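Local atomic coordinates of cysteine desulfurase (Stenotrophomonas maltophilia, PDB entry 6WCI), a protein that probably removes sulfur from L-cysteine with pyridoxal 5'-phosphate as cofactor, leaving L-alanine and handing the sulfur to an acceptor. Residues Gly236-Ala241 against Trp257-His262; Ala122-Leu127 against Pro267-Gly272; Arg28-Phe33 against Tyr405-Glu410. All blocks are in the same frame, centred on the assembly; numbering follows the deposited sequence.

Interaction 1 of 3, residues Gly236-Ala241 against Trp257-His262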
loop_
_atom_site.group_PDB
_atom_site.type_symbol
_atom_site.label_atom_id
_atom_site.label_comp_id
_atom_site.label_asym_id
_atom_site.label_seq_id
_atom_site.Cartn_x
_atom_site.Cartn_y
_atom_site.Cartn_z
ATOM N N GLY B 236 -27.170 0.093 -2.612
ATOM C CA GLY B 236 -27.753 0.487 -1.348
ATOM C C GLY B 236 -27.047 -0.084 -0.141
ATOM O O GLY B 236 -27.671 -0.249 0.912
ATOM N N CYS B 237 -25.766 -0.410 -0.268
ATOM C CA CYS B 237 -24.980 -0.900 0.852
ATOM C C CYS B 237 -24.368 0.279 1.607
ATOM O O CYS B 237 -24.407 1.421 1.146
ATOM C CB CYS B 237 -23.894 -1.860 0.363
ATOM S SG CYS B 237 -22.729 -1.155 -0.862
ATOM N N ASP B 238 -23.809 -0.003 2.789
ATOM C CA ASP B 238 -23.109 1.030 3.555
ATOM C C ASP B 238 -21.628 1.159 3.195
ATOM O O ASP B 238 -21.056 2.249 3.344
ATOM C CB ASP B 238 -23.232 0.748 5.053
ATOM C CG ASP B 238 -24.671 0.741 5.517
ATOM O OD1 ASP B 238 -25.246 1.843 5.656
ATOM O OD2 ASP B 238 -25.230 -0.371 5.695
ATOM N N PHE B 239 -20.995 0.073 2.758
ATOM C CA PHE B 239 -19.566 0.025 2.460
ATOM C C PHE B 239 -19.340 -1.001 1.361
ATOM O O PHE B 239 -19.870 -2.102 1.454
ATOM C CB PHE B 239 -18.728 -0.421 3.662
ATOM C CG PHE B 239 -18.830 0.472 4.864
ATOM C CD1 PHE B 239 -17.976 1.560 5.013
ATOM C CD2 PHE B 239 -19.733 0.193 5.868
ATOM C CE1 PHE B 239 -18.058 2.374 6.138
ATOM C CE2 PHE B 239 -19.819 0.995 6.994
ATOM C CZ PHE B 239 -18.977 2.091 7.129
ATOM N N TYR B 240 -18.483 -0.672 0.384
ATOM C CA TYR B 240 -18.166 -1.565 -0.728
ATOM C C TYR B 240 -16.668 -1.505 -1.009
ATOM O O TYR B 240 -16.115 -0.415 -1.195
ATOM C CB TYR B 240 -18.976 -1.175 -1.971
ATOM C CG TYR B 240 -18.993 -2.191 -3.101
ATOM C CD1 TYR B 240 -17.963 -2.255 -4.026
ATOM C CD2 TYR B 240 -20.064 -3.064 -3.253
ATOM C CE1 TYR B 240 -17.999 -3.185 -5.082
ATOM C CE2 TYR B 240 -20.108 -3.984 -4.291
ATOM C CZ TYR B 240 -19.078 -4.044 -5.197
ATOM O OH TYR B 240 -19.142 -4.972 -6.223
ATOM N N ALA B 241 -16.012 -2.668 -1.017
ATOM C CA ALA B 241 -14.558 -2.780 -1.120
ATOM C C ALA B 241 -14.146 -3.483 -2.413
ATOM O O ALA B 241 -14.704 -4.523 -2.764
ATOM C CB ALA B 241 -14.004 -3.556 0.078
ATOM N N TRP B 257 -15.507 2.327 -0.939
ATOM C CA TRP B 257 -16.619 3.258 -1.053
ATOM C C TRP B 257 -17.481 3.159 0.199
ATOM O O TRP B 257 -17.644 2.081 0.772
ATOM C CB TRP B 257 -17.496 2.974 -2.286
ATOM C CG TRP B 257 -18.707 3.886 -2.300
ATOM C CD1 TRP B 257 -18.778 5.140 -2.838
ATOM C CD2 TRP B 257 -19.988 3.641 -1.687
ATOM N NE1 TRP B 257 -20.026 5.683 -2.623
ATOM C CE2 TRP B 257 -20.788 4.780 -1.923
ATOM C CE3 TRP B 257 -20.535 2.572 -0.962
ATOM C CZ2 TRP B 257 -22.101 4.882 -1.460
ATOM C CZ3 TRP B 257 -21.841 2.668 -0.514
ATOM C CH2 TRP B 257 -22.613 3.816 -0.764
ATOM N N ALA B 258 -18.047 4.292 0.611
ATOM C CA ALA B 258 -18.931 4.310 1.768
ATOM C C ALA B 258 -19.934 5.438 1.613
ATOM O O ALA B 258 -19.664 6.439 0.946
ATOM C CB ALA B 258 -18.151 4.491 3.082
ATOM N N ARG B 259 -21.093 5.273 2.247
ATOM C CA ARG B 259 -22.014 6.389 2.372
ATOM C C ARG B 259 -21.319 7.556 3.063
ATOM O O ARG B 259 -20.495 7.362 3.962
ATOM C CB ARG B 259 -23.254 5.964 3.154
ATOM C CG ARG B 259 -23.938 4.750 2.541
ATOM C CD ARG B 259 -25.035 4.269 3.434
ATOM N NE ARG B 259 -25.952 5.350 3.762
ATOM C CZ ARG B 259 -27.046 5.628 3.062
ATOM N NH1 ARG B 259 -27.346 4.903 1.989
ATOM N NH2 ARG B 259 -27.842 6.627 3.434
ATOM N N ARG B 260 -21.648 8.775 2.623
ATOM C CA ARG B 260 -20.982 9.966 3.149
ATOM C C ARG B 260 -21.188 10.106 4.653
ATOM O O ARG B 260 -20.274 10.530 5.374
ATOM C CB ARG B 260 -21.498 11.218 2.434
ATOM C CG ARG B 260 -20.789 12.507 2.866
ATOM C CD ARG B 260 -19.408 12.521 2.265
ATOM N NE ARG B 260 -18.512 13.519 2.834
ATOM C CZ ARG B 260 -17.242 13.635 2.470
ATOM N NH1 ARG B 260 -16.752 12.813 1.543
ATOM N NH2 ARG B 260 -16.467 14.554 3.026
ATOM N N GLU B 261 -22.386 9.763 5.143
ATOM C CA GLU B 261 -22.675 9.897 6.571
ATOM C C GLU B 261 -21.728 9.058 7.423
ATOM O O GLU B 261 -21.381 9.456 8.538
ATOM C CB GLU B 261 -24.128 9.504 6.863
ATOM C CG GLU B 261 -24.426 8.038 6.595
ATOM C CD GLU B 261 -25.805 7.605 7.054
ATOM O OE1 GLU B 261 -26.315 8.167 8.045
ATOM O OE2 GLU B 261 -26.374 6.693 6.416
ATOM N N HIS B 262 -21.298 7.898 6.918
ATOM C CA HIS B 262 -20.363 7.073 7.674
ATOM C C HIS B 262 -18.963 7.664 7.641
ATOM O O HIS B 262 -18.277 7.706 8.669
ATOM C CB HIS B 262 -20.356 5.646 7.126
ATOM C CG HIS B 262 -21.683 4.962 7.230
ATOM N ND1 HIS B 262 -22.602 5.272 8.206
ATOM C CD2 HIS B 262 -22.253 3.994 6.470
ATOM C CE1 HIS B 262 -23.681 4.522 8.048
ATOM N NE2 HIS B 262 -23.492 3.738 7.003
HETATM O O HOH W 1 -26.332 3.299 -0.024
#

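Interaction 2 of 3, residues Ala122-Leu127 against Pro267-Gly272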
loop_
_atom_site.group_PDB
_atom_site.type_symbol
_atom_site.label_atom_id
_atom_site.label_comp_id
_atom_site.label_asym_id
_atom_site.label_seq_id
_atom_site.Cartn_x
_atom_site.Cartn_y
_atom_site.Cartn_z
ATOM N N ALA B 122 -13.537 -2.184 9.876
ATOM C CA ALA B 122 -13.472 -2.880 11.158
ATOM C C ALA B 122 -12.953 -1.970 12.260
ATOM O O ALA B 122 -13.509 -1.935 13.362
ATOM C CB ALA B 122 -12.584 -4.119 11.039
ATOM N N TYR B 123 -11.888 -1.217 11.980
ATOM C CA TYR B 123 -11.251 -0.413 13.020
ATOM C C TYR B 123 -11.977 0.900 13.281
ATOM O O TYR B 123 -12.048 1.345 14.433
ATOM C CB TYR B 123 -9.799 -0.131 12.648
ATOM C CG TYR B 123 -8.811 -1.201 13.084
ATOM C CD1 TYR B 123 -8.574 -2.326 12.297
ATOM C CD2 TYR B 123 -8.093 -1.067 14.271
ATOM C CE1 TYR B 123 -7.660 -3.295 12.687
ATOM C CE2 TYR B 123 -7.180 -2.033 14.671
ATOM C CZ TYR B 123 -6.961 -3.142 13.874
ATOM O OH TYR B 123 -6.046 -4.099 14.276
ATOM N N SER B 124 -12.499 1.554 12.243
ATOM C CA SER B 124 -13.058 2.890 12.443
ATOM C C SER B 124 -14.582 2.934 12.495
ATOM O O SER B 124 -15.136 3.912 13.015
ATOM C CB SER B 124 -12.554 3.853 11.359
ATOM O OG SER B 124 -11.198 4.196 11.596
ATOM N N TRP B 125 -15.279 1.913 11.993
ATOM C CA TRP B 125 -16.722 1.828 12.191
ATOM C C TRP B 125 -17.080 0.913 13.359
ATOM O O TRP B 125 -17.705 1.359 14.328
ATOM C CB TRP B 125 -17.446 1.344 10.926
ATOM C CG TRP B 125 -18.908 1.162 11.198
ATOM C CD1 TRP B 125 -19.539 0.017 11.609
ATOM C CD2 TRP B 125 -19.915 2.171 11.130
ATOM N NE1 TRP B 125 -20.878 0.256 11.795
ATOM C CE2 TRP B 125 -21.137 1.568 11.499
ATOM C CE3 TRP B 125 -19.906 3.525 10.781
ATOM C CZ2 TRP B 125 -22.336 2.270 11.528
ATOM C CZ3 TRP B 125 -21.100 4.225 10.816
ATOM C CH2 TRP B 125 -22.299 3.596 11.186
ATOM N N ALA B 126 -16.680 -0.360 13.289
ATOM C CA ALA B 126 -17.166 -1.364 14.236
ATOM C C ALA B 126 -16.468 -1.252 15.588
ATOM O O ALA B 126 -17.127 -1.274 16.630
ATOM C CB ALA B 126 -16.986 -2.773 13.657
ATOM N N LEU B 127 -15.140 -1.135 15.594
ATOM C CA LEU B 127 -14.415 -1.105 16.863
ATOM C C LEU B 127 -14.925 -0.037 17.822
ATOM O O LEU B 127 -15.165 -0.366 18.994
ATOM C CB LEU B 127 -12.913 -0.956 16.592
ATOM C CG LEU B 127 -11.969 -1.777 17.466
ATOM C CD1 LEU B 127 -12.495 -3.191 17.637
ATOM C CD2 LEU B 127 -10.581 -1.799 16.830
ATOM N N PRO B 267 -14.057 7.903 13.049
ATOM C CA PRO B 267 -12.778 8.523 13.428
ATOM C C PRO B 267 -11.673 8.099 12.479
ATOM O O PRO B 267 -11.776 7.058 11.813
ATOM C CB PRO B 267 -12.532 7.978 14.841
ATOM C CG PRO B 267 -13.223 6.646 14.822
ATOM C CD PRO B 267 -14.468 6.865 14.009
ATOM N N PRO B 268 -10.606 8.886 12.368
ATOM C CA PRO B 268 -9.499 8.485 11.498
ATOM C C PRO B 268 -8.911 7.160 11.945
ATOM O O PRO B 268 -9.017 6.764 13.110
ATOM C CB PRO B 268 -8.487 9.628 11.638
ATOM C CG PRO B 268 -8.940 10.465 12.783
ATOM C CD PRO B 268 -10.405 10.217 12.969
ATOM N N PHE B 269 -8.318 6.454 10.982
ATOM C CA PHE B 269 -7.682 5.170 11.244
ATOM C C PHE B 269 -6.170 5.364 11.297
ATOM O O PHE B 269 -5.597 5.497 12.381
ATOM C CB PHE B 269 -8.079 4.143 10.167
ATOM C CG PHE B 269 -7.523 2.771 10.406
ATOM C CD1 PHE B 269 -7.259 2.335 11.693
ATOM C CD2 PHE B 269 -7.244 1.930 9.347
ATOM C CE1 PHE B 269 -6.731 1.082 11.916
ATOM C CE2 PHE B 269 -6.717 0.671 9.563
ATOM C CZ PHE B 269 -6.465 0.247 10.851
ATOM N N LEU B 270 -5.503 5.386 10.152
ATOM C CA LEU B 270 -4.080 5.707 10.153
ATOM C C LEU B 270 -3.894 7.213 10.292
ATOM O O LEU B 270 -4.623 8.006 9.686
ATOM C CB LEU B 270 -3.394 5.200 8.886
ATOM C CG LEU B 270 -2.818 3.768 8.904
ATOM C CD1 LEU B 270 -3.804 2.769 9.427
ATOM C CD2 LEU B 270 -2.305 3.332 7.533
ATOM N N GLY B 271 -2.916 7.600 11.105
ATOM C CA GLY B 271 -2.563 8.996 11.302
ATOM C C GLY B 271 -1.247 9.335 10.626
ATOM O O GLY B 271 -0.346 8.498 10.532
ATOM N N GLY B 272 -1.138 10.571 10.159
ATOM C CA GLY B 272 0.078 11.017 9.511
ATOM C C GLY B 272 -0.216 12.231 8.649
ATOM O O GLY B 272 -1.258 12.872 8.792
#

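Interaction 3 of 3, residues Arg28-Phe33 against Tyr405-Glu410. With SO4 (sulfate ion), chain E.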
loop_
_atom_site.group_PDB
_atom_site.type_symbol
_atom_site.label_atom_id
_atom_site.label_comp_id
_atom_site.label_asym_id
_atom_site.label_seq_id
_atom_site.Cartn_x
_atom_site.Cartn_y
_atom_site.Cartn_z
ATOM N N ARG B 28 -8.621 -8.902 -30.872
ATOM C CA ARG B 28 -7.802 -7.705 -30.763
ATOM C C ARG B 28 -7.633 -7.283 -29.309
ATOM O O ARG B 28 -6.579 -6.755 -28.945
ATOM C CB ARG B 28 -8.420 -6.579 -31.589
ATOM C CG ARG B 28 -7.799 -5.213 -31.358
ATOM C CD ARG B 28 -6.404 -5.115 -31.973
ATOM N NE ARG B 28 -5.763 -3.860 -31.601
ATOM C CZ ARG B 28 -5.168 -3.658 -30.439
ATOM N NH1 ARG B 28 -5.141 -4.629 -29.538
ATOM N NH2 ARG B 28 -4.609 -2.484 -30.173
ATOM N N VAL B 29 -8.641 -7.535 -28.463
ATOM C CA VAL B 29 -8.533 -7.169 -27.047
ATOM C C VAL B 29 -7.434 -7.977 -26.363
ATOM O O VAL B 29 -6.611 -7.426 -25.621
ATOM C CB VAL B 29 -9.887 -7.345 -26.332
ATOM C CG1 VAL B 29 -9.741 -7.069 -24.835
ATOM C CG2 VAL B 29 -10.948 -6.432 -26.934
ATOM N N ARG B 30 -7.401 -9.291 -26.606
ATOM C CA ARG B 30 -6.378 -10.155 -26.018
ATOM C C ARG B 30 -4.959 -9.730 -26.406
ATOM O O ARG B 30 -4.015 -9.967 -25.647
ATOM C CB ARG B 30 -6.628 -11.610 -26.441
ATOM C CG ARG B 30 -5.455 -12.570 -26.184
ATOM C CD ARG B 30 -5.751 -14.019 -26.599
ATOM N NE ARG B 30 -4.597 -14.871 -26.332
ATOM C CZ ARG B 30 -4.423 -15.612 -25.243
ATOM N NH1 ARG B 30 -5.348 -15.654 -24.277
ATOM N NH2 ARG B 30 -3.319 -16.335 -25.133
ATOM N N LEU B 31 -4.778 -9.133 -27.584
ATOM C CA LEU B 31 -3.433 -8.711 -27.975
ATOM C C LEU B 31 -2.921 -7.541 -27.146
ATOM O O LEU B 31 -1.717 -7.254 -27.179
ATOM C CB LEU B 31 -3.398 -8.339 -29.457
ATOM C CG LEU B 31 -3.805 -9.436 -30.443
ATOM C CD1 LEU B 31 -3.665 -8.936 -31.872
ATOM C CD2 LEU B 31 -2.985 -10.696 -30.227
ATOM N N ASP B 32 -3.799 -6.867 -26.404
ATOM C CA ASP B 32 -3.365 -5.798 -25.514
ATOM C C ASP B 32 -2.578 -6.303 -24.319
ATOM O O ASP B 32 -1.975 -5.489 -23.618
ATOM C CB ASP B 32 -4.572 -5.011 -25.002
ATOM C CG ASP B 32 -5.079 -4.019 -26.008
ATOM O OD1 ASP B 32 -4.277 -3.577 -26.852
ATOM O OD2 ASP B 32 -6.277 -3.688 -25.960
ATOM N N PHE B 33 -2.576 -7.612 -24.065
ATOM C CA PHE B 33 -2.007 -8.186 -22.850
ATOM C C PHE B 33 -0.705 -8.896 -23.190
ATOM O O PHE B 33 -0.719 -10.072 -23.571
ATOM C CB PHE B 33 -3.008 -9.152 -22.207
ATOM C CG PHE B 33 -4.259 -8.473 -21.702
ATOM C CD1 PHE B 33 -5.292 -8.146 -22.575
ATOM C CD2 PHE B 33 -4.398 -8.159 -20.354
ATOM C CE1 PHE B 33 -6.450 -7.514 -22.109
ATOM C CE2 PHE B 33 -5.554 -7.534 -19.871
ATOM C CZ PHE B 33 -6.580 -7.210 -20.747
ATOM N N TYR B 405 -9.993 -12.061 -21.717
ATOM C CA TYR B 405 -8.889 -12.262 -22.653
ATOM C C TYR B 405 -8.508 -13.728 -22.830
ATOM O O TYR B 405 -7.627 -14.030 -23.639
ATOM C CB TYR B 405 -7.652 -11.452 -22.223
ATOM C CG TYR B 405 -7.291 -11.560 -20.763
ATOM C CD1 TYR B 405 -6.699 -12.702 -20.254
ATOM C CD2 TYR B 405 -7.516 -10.495 -19.895
ATOM C CE1 TYR B 405 -6.373 -12.801 -18.908
ATOM C CE2 TYR B 405 -7.196 -10.578 -18.552
ATOM C CZ TYR B 405 -6.614 -11.727 -18.059
ATOM O OH TYR B 405 -6.297 -11.815 -16.711
ATOM N N ASN B 406 -9.124 -14.646 -22.093
ATOM C CA ASN B 406 -8.990 -16.047 -22.444
ATOM C C ASN B 406 -9.830 -16.344 -23.684
ATOM O O ASN B 406 -10.666 -15.538 -24.106
ATOM C CB ASN B 406 -9.417 -16.942 -21.283
ATOM C CG ASN B 406 -8.483 -16.840 -20.099
ATOM O OD1 ASN B 406 -8.904 -16.503 -18.988
ATOM N ND2 ASN B 406 -7.202 -17.135 -20.329
ATOM N N THR B 407 -9.603 -17.516 -24.276
ATOM C CA THR B 407 -10.233 -17.877 -25.537
ATOM C C THR B 407 -10.888 -19.250 -25.439
ATOM O O THR B 407 -10.580 -20.052 -24.552
ATOM C CB THR B 407 -9.221 -17.890 -26.692
ATOM O OG1 THR B 407 -8.317 -18.987 -26.516
ATOM C CG2 THR B 407 -8.431 -16.582 -26.731
ATOM N N HIS B 408 -11.800 -19.511 -26.380
ATOM C CA HIS B 408 -12.414 -20.834 -26.481
ATOM C C HIS B 408 -11.391 -21.893 -26.859
ATOM O O HIS B 408 -11.482 -23.038 -26.398
ATOM C CB HIS B 408 -13.552 -20.800 -27.496
ATOM C CG HIS B 408 -14.717 -19.972 -27.056
ATOM N ND1 HIS B 408 -15.529 -20.335 -26.002
ATOM C CD2 HIS B 408 -15.201 -18.794 -27.516
ATOM C CE1 HIS B 408 -16.462 -19.415 -25.830
ATOM N NE2 HIS B 408 -16.285 -18.469 -26.734
ATOM N N ALA B 409 -10.397 -21.514 -27.668
ATOM C CA ALA B 409 -9.312 -22.424 -28.012
ATOM C C ALA B 409 -8.539 -22.857 -26.774
ATOM O O ALA B 409 -8.238 -24.045 -26.600
ATOM C CB ALA B 409 -8.383 -21.758 -29.027
ATOM N N GLU B 410 -8.205 -21.902 -25.894
ATOM C CA GLU B 410 -7.547 -22.259 -24.642
ATOM C C GLU B 410 -8.391 -23.227 -23.828
ATOM O O GLU B 410 -7.859 -24.164 -23.223
ATOM C CB GLU B 410 -7.255 -21.008 -23.813
ATOM C CG GLU B 410 -6.035 -20.214 -24.268
ATOM C CD GLU B 410 -5.906 -18.938 -23.479
ATOM O OE1 GLU B 410 -6.934 -18.525 -22.898
ATOM O OE2 GLU B 410 -4.793 -18.360 -23.422
HETATM S S SO4 E . -12.268 -16.937 -29.179
HETATM O O1 SO4 E . -11.338 -15.822 -29.335
HETATM O O2 SO4 E . -12.479 -17.205 -27.762
HETATM O O3 SO4 E . -11.707 -18.142 -29.800
HETATM O O4 SO4 E . -13.536 -16.551 -29.795
#

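Interaction 1 of 3, residues Gly236-Ala241 against Trp257-His262
Tyr240 and Trp257 face each other as a hydrogen-bonded pair in an antiparallel beta hairpin, which lies near one edge of the mixed sheet in the large domain of this fold-type I PLP enzyme. The indole of Trp257, with CG anti to the backbone N (chi1 175°), reaches back past the start of strand 239-243. Its CZ3 corner fits the notch at Cys237, with the carbonyl O 3.3 Å from CZ3 at the ring edge and SG 3.9 Å from the same carbon. Flanking this corner, Tyr240 CB lies against CE3.

On the other sheet face the small methyl of Ala258 leaves a hollow for the Phe239 ring, whose CD1 comes within 3.5 Å of Ala258 CB. The far end of that ring rests on His262 CB; the two rings lie within 19° of parallel but displaced, with little of one above the other. Arg259 opens helix 260-265 from the N-cap position and lays its CD beside Asp238 OD1. That oxygen also forms a salt bridge with Arg211 and accepts from His262 NE2 at 2.9 Å. The bond is nearly straight (169°) and stays in the imidazole plane but comes to OD1 from above the carboxylate plane.

Interaction 2 of 3, residues Ala122-Leu127 against Pro267-Gly272
Ser124 OG donates to Pro267 O over 2.9 Å, tying helix 114-126 to the loop that follows helix 260-265. Ser124 CB already points to the loop, and chi1 -74° sets OG beside the backbone N, within reach of the carbonyl, which it meets from a direction tilted about 32° from the carbonyl plane. The same hydroxyl oxygen lies 3.4 Å from Phe269 CB. Pro267 returns the contact with its ring: CD approaches Ser124 O at 3.2 Å.

One residue back along the helix, Tyr123 meets Phe269 in an offset stack, the ring centroids 4.7 Å apart and the planes 28° from parallel. The overlap is at the base of the tyrosine, where CG is 3.3 Å from Phe269 CE1, and Tyr123 CB stands over the phenylalanine face as a CH-pi contact. This stack belongs to the dimer interface: Tyr123 OH bonds to Arg156 of its own chain and to Phe269 O of the second subunit, and Phe269 O here accepts from Tyr123 of that subunit, a reciprocal exchange. Tyr123 of the partner chain also packs edge-to-face with Phe269.

The Phe269 ring is enclosed between Tyr123 CB on one face and Leu270 CD1 on the opposite one. Residues 122-126 form a wider, pi-type turn, closed by Leu127 N bonding to Ala122 O at 2.9 Å.

Interaction 3 of 3, residues Arg28-Phe33 against Tyr405-Glu410
Arg30 runs outward from helix 26-30 alongside the carbonyl of Tyr405. Its CB lies 3.8 Å from Tyr405 O, and CG continues past the same atom. CD lies 3.5 Å from that oxygen and, crossing at about a right angle, also meets the methyl CG2 of Thr407. NE passes Tyr405 O at 4.1 Å without a bond. The chain is extended from CG to NE, which carries the guanidinium beyond the carbonyl so that NH1 can turn back onto it: NH1 donates to Tyr405 O at 2.9 Å, with the acceptor near the guanidinium plane. CZ faces Glu410 OE2, and at the tip NH1 and NH2 share that one oxygen, at 2.9 Å from NH1, which leaves both hydrogen bonds of this salt bridge weak and bent. The carboxylate stands almost perpendicular to the guanidinium (86°).

The other carboxylate oxygen, Glu410 OE1, is held by Asn406 ND2 and Thr407 N, which arrive from opposite faces of its plane and fix the group's rotation. Phe33 receives Tyr405 CD2 over one face, 3.5 Å from its CZ, while Tyr405 OH leads on to Asn50 and Gln55.

A sulfate, probably from the crystallisation liquor, takes a bond from His408 N and is also held by Arg324. A helix N-terminus, with the His408 N-H directed at it, would be expected to suit an anion. Thr407 OG1 accepts from Glu410 N at 3.0 Å, and with the return bond from Thr407 N to the glutamate this completes a capping box at the start of helix 408-422.

Interactions 1 and 2 are neighbours, about 15 Å between centres, and touch through Trp125, whose ring packs edge-to-face with His262 and also lies against Phe239. Helix 260-265 connects them in sequence, since its first turn belongs to interaction 1 and the loop after it to interaction 2. Interaction 3 lies across the chain's centre, about 18 Å from interaction 1 at the nearest atoms, and joins the N-terminal region to the C-terminal helix. Interaction 1 is buried within the sheet's own packing, interaction 2 partly by the second subunit, with Pro267 exposed, and interaction 3 without help from another protein chain. Backbone pairing and aromatic filling dominate the first, ring stacking the second, and arginine-carboxylate chemistry the third.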